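Local atomic coordinates of farnesyl pyrophosphate synthetase (Staphylococcus aureus, PDB entry 5H9D), a protein that probably synthesises heptaprenyl diphosphate by chain elongation of prenyl diphosphates, with magnesium as cofactor. Residues 43-57 / 172-186. Sequence-based numbering, arbitrary orientation.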
loop_
_atom_site.group_PDB
_atom_site.type_symbol
_atom_site.label_atom_id
_atom_site.label_comp_id
_atom_site.label_asym_id
_atom_site.label_seq_id
_atom_site.Cartn_x
_atom_site.Cartn_y
_atom_site.Cartn_z
ATOM N N VAL A 43 -14.493 5.286 1.422
ATOM C CA VAL A 43 -14.848 4.936 2.800
ATOM C C VAL A 43 -13.772 5.349 3.813
ATOM O O VAL A 43 -14.110 5.935 4.827
ATOM C CB VAL A 43 -15.193 3.412 2.932
ATOM C CG1 VAL A 43 -15.275 2.799 1.565
ATOM C CG2 VAL A 43 -14.170 2.659 3.775
ATOM N N ARG A 44 -12.496 5.062 3.531
ATOM C CA ARG A 44 -11.390 5.416 4.439
ATOM C C ARG A 44 -11.424 6.908 4.790
ATOM O O ARG A 44 -11.420 7.274 5.964
ATOM C CB ARG A 44 -10.039 5.020 3.819
ATOM C CG ARG A 44 -9.462 3.690 4.315
ATOM C CD ARG A 44 -8.852 2.807 3.223
ATOM N NE ARG A 44 -9.884 2.328 2.309
ATOM C CZ ARG A 44 -10.115 1.050 2.037
ATOM N NH1 ARG A 44 -9.393 0.096 2.603
ATOM N NH2 ARG A 44 -11.069 0.720 1.190
ATOM N N PRO A 45 -11.442 7.796 3.775
ATOM C CA PRO A 45 -11.496 9.227 4.109
ATOM C C PRO A 45 -12.721 9.512 4.977
ATOM O O PRO A 45 -12.663 10.338 5.884
ATOM C CB PRO A 45 -11.609 9.887 2.742
ATOM C CG PRO A 45 -10.779 8.978 1.902
ATOM C CD PRO A 45 -11.182 7.615 2.341
ATOM N N ALA A 46 -13.819 8.806 4.690
ATOM C CA ALA A 46 -15.074 9.001 5.408
ATOM C C ALA A 46 -14.910 8.674 6.873
ATOM O O ALA A 46 -15.261 9.481 7.730
ATOM C CB ALA A 46 -16.210 8.168 4.786
ATOM N N PHE A 47 -14.365 7.507 7.179
ATOM C CA PHE A 47 -14.169 7.160 8.568
ATOM C C PHE A 47 -13.214 8.097 9.291
ATOM O O PHE A 47 -13.340 8.284 10.487
ATOM C CB PHE A 47 -13.699 5.713 8.685
ATOM C CG PHE A 47 -14.816 4.728 8.629
ATOM C CD1 PHE A 47 -15.858 4.805 9.538
ATOM C CD2 PHE A 47 -14.859 3.771 7.649
ATOM C CE1 PHE A 47 -16.925 3.948 9.464
ATOM C CE2 PHE A 47 -15.925 2.899 7.561
ATOM C CZ PHE A 47 -16.963 2.980 8.463
ATOM N N VAL A 48 -12.266 8.692 8.577
ATOM C CA VAL A 48 -11.324 9.609 9.210
ATOM C C VAL A 48 -12.060 10.891 9.642
ATOM O O VAL A 48 -11.945 11.315 10.804
ATOM C CB VAL A 48 -10.151 9.968 8.268
ATOM C CG1 VAL A 48 -9.206 10.917 8.956
ATOM C CG2 VAL A 48 -9.417 8.720 7.856
ATOM N N ILE A 49 -12.803 11.510 8.714
ATOM C CA ILE A 49 -13.573 12.710 9.042
ATOM C C ILE A 49 -14.455 12.360 10.273
ATOM O O ILE A 49 -14.248 12.905 11.346
ATOM C CB ILE A 49 -14.460 13.190 7.805
ATOM C CG1 ILE A 49 -13.688 14.172 6.910
ATOM C CG2 ILE A 49 -15.729 13.908 8.273
ATOM C CD1 ILE A 49 -12.790 13.513 5.923
ATOM N N LEU A 50 -15.397 11.423 10.117
ATOM C CA LEU A 50 -16.303 10.984 11.198
ATOM C C LEU A 50 -15.636 10.655 12.524
ATOM O O LEU A 50 -16.117 11.074 13.566
ATOM C CB LEU A 50 -17.128 9.767 10.775
ATOM C CG LEU A 50 -18.534 10.085 10.288
ATOM C CD1 LEU A 50 -19.296 8.804 10.166
ATOM C CD2 LEU A 50 -19.223 11.022 11.264
ATOM N N SER A 51 -14.545 9.894 12.482
ATOM C CA SER A 51 -13.801 9.541 13.689
ATOM C C SER A 51 -13.266 10.760 14.425
ATOM O O SER A 51 -12.928 10.671 15.591
ATOM C CB SER A 51 -12.593 8.649 13.355
ATOM O OG SER A 51 -12.989 7.338 13.018
ATOM N N SER A 52 -13.166 11.896 13.757
ATOM C CA SER A 52 -12.622 13.057 14.426
ATOM C C SER A 52 -13.633 13.926 15.144
ATOM O O SER A 52 -13.232 14.775 15.916
ATOM C CB SER A 52 -11.825 13.915 13.449
ATOM O OG SER A 52 -12.686 14.655 12.613
ATOM N N GLN A 53 -14.928 13.725 14.912
ATOM C CA GLN A 53 -15.966 14.535 15.576
ATOM C C GLN A 53 -16.136 14.295 17.102
ATOM O O GLN A 53 -16.844 15.047 17.778
ATOM C CB GLN A 53 -17.329 14.322 14.899
ATOM C CG GLN A 53 -17.308 14.406 13.384
ATOM C CD GLN A 53 -16.879 15.754 12.867
ATOM O OE1 GLN A 53 -17.492 16.779 13.176
ATOM N NE2 GLN A 53 -15.833 15.766 12.068
ATOM N N PHE A 54 -15.500 13.255 17.640
ATOM C CA PHE A 54 -15.613 12.967 19.074
ATOM C C PHE A 54 -14.343 13.427 19.808
ATOM O O PHE A 54 -13.970 12.909 20.874
ATOM C CB PHE A 54 -15.873 11.463 19.264
ATOM C CG PHE A 54 -17.023 10.961 18.438
ATOM C CD1 PHE A 54 -18.316 11.060 18.894
ATOM C CD2 PHE A 54 -16.817 10.492 17.150
ATOM C CE1 PHE A 54 -19.387 10.706 18.075
ATOM C CE2 PHE A 54 -17.881 10.141 16.333
ATOM C CZ PHE A 54 -19.166 10.249 16.797
ATOM N N GLY A 55 -13.692 14.424 19.225
ATOM C CA GLY A 55 -12.478 14.941 19.807
ATOM C C GLY A 55 -12.737 16.312 20.368
ATOM O O GLY A 55 -13.756 16.549 21.018
ATOM N N LYS A 56 -11.827 17.236 20.126
ATOM C CA LYS A 56 -12.060 18.542 20.657
ATOM C C LYS A 56 -12.049 19.632 19.614
ATOM O O LYS A 56 -11.691 20.761 19.913
ATOM C CB LYS A 56 -11.061 18.837 21.783
ATOM C CG LYS A 56 -9.647 19.167 21.365
ATOM C CD LYS A 56 -8.893 19.794 22.537
ATOM C CE LYS A 56 -8.435 18.765 23.574
ATOM N NZ LYS A 56 -9.513 17.964 24.210
ATOM N N ASP A 57 -12.435 19.306 18.384
ATOM C CA ASP A 57 -12.492 20.333 17.346
ATOM C C ASP A 57 -13.978 20.496 17.001
ATOM O O ASP A 57 -14.658 19.516 16.676
ATOM C CB ASP A 57 -11.666 19.937 16.093
ATOM C CG ASP A 57 -10.147 19.772 16.378
ATOM O OD1 ASP A 57 -9.597 20.447 17.273
ATOM O OD2 ASP A 57 -9.481 18.972 15.679
ATOM N N LEU A 172 -6.483 -1.032 7.707
ATOM C CA LEU A 172 -6.460 0.348 7.237
ATOM C C LEU A 172 -7.759 1.080 7.578
ATOM O O LEU A 172 -7.836 2.300 7.473
ATOM C CB LEU A 172 -6.199 0.397 5.722
ATOM C CG LEU A 172 -5.446 1.629 5.186
ATOM C CD1 LEU A 172 -4.021 1.678 5.769
ATOM C CD2 LEU A 172 -5.380 1.556 3.681
ATOM N N ILE A 173 -8.792 0.337 7.965
ATOM C CA ILE A 173 -10.057 0.959 8.343
ATOM C C ILE A 173 -9.864 1.321 9.817
ATOM O O ILE A 173 -10.331 2.346 10.313
ATOM C CB ILE A 173 -11.208 -0.016 8.187
ATOM C CG1 ILE A 173 -11.223 -0.582 6.761
ATOM C CG2 ILE A 173 -12.496 0.683 8.452
ATOM C CD1 ILE A 173 -11.636 0.420 5.683
ATOM N N GLN A 174 -9.126 0.457 10.494
ATOM C CA GLN A 174 -8.780 0.628 11.890
ATOM C C GLN A 174 -7.923 1.886 12.051
ATOM O O GLN A 174 -8.138 2.682 12.967
ATOM C CB GLN A 174 -7.994 -0.579 12.318
ATOM C CG GLN A 174 -7.805 -0.736 13.777
ATOM C CD GLN A 174 -7.004 -1.953 14.035
ATOM O OE1 GLN A 174 -7.260 -3.006 13.458
ATOM N NE2 GLN A 174 -6.018 -1.826 14.892
ATOM N N ILE A 175 -6.936 2.042 11.166
ATOM C CA ILE A 175 -6.066 3.238 11.169
ATOM C C ILE A 175 -6.874 4.505 10.839
ATOM O O ILE A 175 -6.615 5.574 11.390
ATOM C CB ILE A 175 -4.946 3.091 10.143
ATOM C CG1 ILE A 175 -3.977 2.041 10.642
ATOM C CG2 ILE A 175 -4.274 4.417 9.863
ATOM C CD1 ILE A 175 -3.079 1.544 9.554
ATOM N N SER A 176 -7.858 4.376 9.956
ATOM C CA SER A 176 -8.674 5.520 9.578
ATOM C C SER A 176 -9.501 6.018 10.754
ATOM O O SER A 176 -9.717 7.220 10.911
ATOM C CB SER A 176 -9.623 5.167 8.433
ATOM O OG SER A 176 -8.925 4.561 7.373
ATOM N N THR A 177 -9.997 5.104 11.573
ATOM C CA THR A 177 -10.799 5.544 12.701
ATOM C C THR A 177 -9.943 5.977 13.893
ATOM O O THR A 177 -10.311 6.926 14.587
ATOM C CB THR A 177 -11.771 4.462 13.147
ATOM O OG1 THR A 177 -11.075 3.212 13.207
ATOM C CG2 THR A 177 -12.939 4.374 12.193
ATOM N N GLU A 178 -8.804 5.309 14.100
ATOM C CA GLU A 178 -7.897 5.606 15.221
ATOM C C GLU A 178 -7.215 6.964 15.097
ATOM O O GLU A 178 -7.321 7.820 16.001
ATOM C CB GLU A 178 -6.815 4.542 15.325
ATOM C CG GLU A 178 -6.215 4.402 16.709
ATOM C CD GLU A 178 -5.118 3.345 16.767
ATOM O OE1 GLU A 178 -5.250 2.275 16.104
ATOM O OE2 GLU A 178 -4.121 3.582 17.493
ATOM N N VAL A 179 -6.507 7.129 13.984
ATOM C CA VAL A 179 -5.795 8.350 13.642
ATOM C C VAL A 179 -6.772 9.529 13.544
ATOM O O VAL A 179 -6.511 10.633 14.016
ATOM C CB VAL A 179 -5.088 8.172 12.277
ATOM C CG1 VAL A 179 -4.409 9.465 11.864
ATOM C CG2 VAL A 179 -4.086 7.018 12.349
ATOM N N GLY A 180 -7.915 9.288 12.939
ATOM C CA GLY A 180 -8.876 10.358 12.800
ATOM C C GLY A 180 -9.258 10.964 14.138
ATOM O O GLY A 180 -9.539 12.163 14.237
ATOM N N ALA A 181 -9.287 10.136 15.172
ATOM C CA ALA A 181 -9.636 10.617 16.499
ATOM C C ALA A 181 -8.401 11.265 17.128
ATOM O O ALA A 181 -8.501 12.301 17.784
ATOM C CB ALA A 181 -10.122 9.460 17.349
ATOM N N ILE A 182 -7.240 10.656 16.897
ATOM C CA ILE A 182 -5.996 11.159 17.436
ATOM C C ILE A 182 -5.630 12.476 16.817
ATOM O O ILE A 182 -4.792 13.194 17.363
ATOM C CB ILE A 182 -4.838 10.187 17.205
ATOM C CG1 ILE A 182 -5.084 8.904 18.008
ATOM C CG2 ILE A 182 -3.498 10.843 17.573
ATOM C CD1 ILE A 182 -4.064 7.830 17.768
ATOM N N THR A 183 -6.231 12.812 15.679
ATOM C CA THR A 183 -5.909 14.108 15.069
ATOM C C THR A 183 -6.629 15.278 15.757
ATOM O O THR A 183 -6.090 16.380 15.823
ATOM C CB THR A 183 -6.247 14.166 13.550
ATOM O OG1 THR A 183 -7.661 14.062 13.361
ATOM C CG2 THR A 183 -5.553 13.062 12.811
ATOM N N SER A 184 -7.838 15.033 16.262
ATOM C CA SER A 184 -8.634 16.073 16.924
ATOM C C SER A 184 -8.527 15.963 18.446
ATOM O O SER A 184 -9.412 16.390 19.195
ATOM C CB SER A 184 -10.104 15.975 16.489
ATOM O OG SER A 184 -10.667 14.730 16.840
ATOM N N GLN A 185 -7.429 15.370 18.889
ATOM C CA GLN A 185 -7.158 15.193 20.300
ATOM C C GLN A 185 -8.312 14.583 21.107
ATOM O O GLN A 185 -8.891 15.230 21.976
ATOM C CB GLN A 185 -6.743 16.535 20.911
ATOM C CG GLN A 185 -5.686 17.265 20.110
ATOM C CD GLN A 185 -4.886 18.253 20.943
ATOM O OE1 GLN A 185 -3.811 17.918 21.467
ATOM N NE2 GLN A 185 -5.412 19.473 21.084
ATOM N N SER A 186 -8.655 13.338 20.805
ATOM C CA SER A 186 -9.694 12.645 21.551
ATOM C C SER A 186 -8.937 11.967 22.698
ATOM O O SER A 186 -7.702 12.042 22.733
ATOM C CB SER A 186 -10.396 11.615 20.663
ATOM O OG SER A 186 -11.258 12.253 19.736
#
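S51 of helix 43-51 points its side chain into a hollow formed by S176, T177, G180 and A181, a knob-into-hole fit between two helices running roughly parallel at 32°, their axes approaching to 7.3 Å over these segments. The absence of a side chain at G180 permits this spacing: V48 and G180 bring their CA atoms to 4.4 Å, and CG1 of V48 rests against the G180 CA. With V48 CG1 anti to the backbone N, the other branch, CG2, is left anti to the carbonyl carbon and packs on S176 CB at 3.6 Å.

Toward the start of helix 43-51, F47 and T177 lie side by side and point the same way, with the T177 methyl CG2 3.8 Å from F47 CB. I173 CG2 meets the F47 ring at CD2, while its CD1 sits over one face of the R44 guanidinium, offset toward the rim and 3.8 Å from NH1. The bent arginine chain also lays its CD against L172 CD2. A bound phosphate, probably from the crystallisation liquor, lies about 5 Å from the R44 side chain, and I201 and L310 pack against F47 from helices 188-215 and 302-315.

The far end is polar. Swung between its backbone N and carbonyl carbon (chi1 61°), the S184 hydroxyl donates to S52 O at 2.7 Å, in the carbonyl plane and on a lone pair. The S184 carbonyl in turn receives K56 N at 2.7 Å, with a 159° angle at the hydrogen. S184 thus gives one bond and takes one, tying the first residue of the S52-G55 type I turn, and the residue just after the turn, to segment 172-186. The chemistry is therefore divided: close packing of small side chains, with apolar contacts round I173, joins the helices within this largely helical prenyl synthase fold, while directional hydrogen bonds fix the path of the chain where S52 and K56 meet S184.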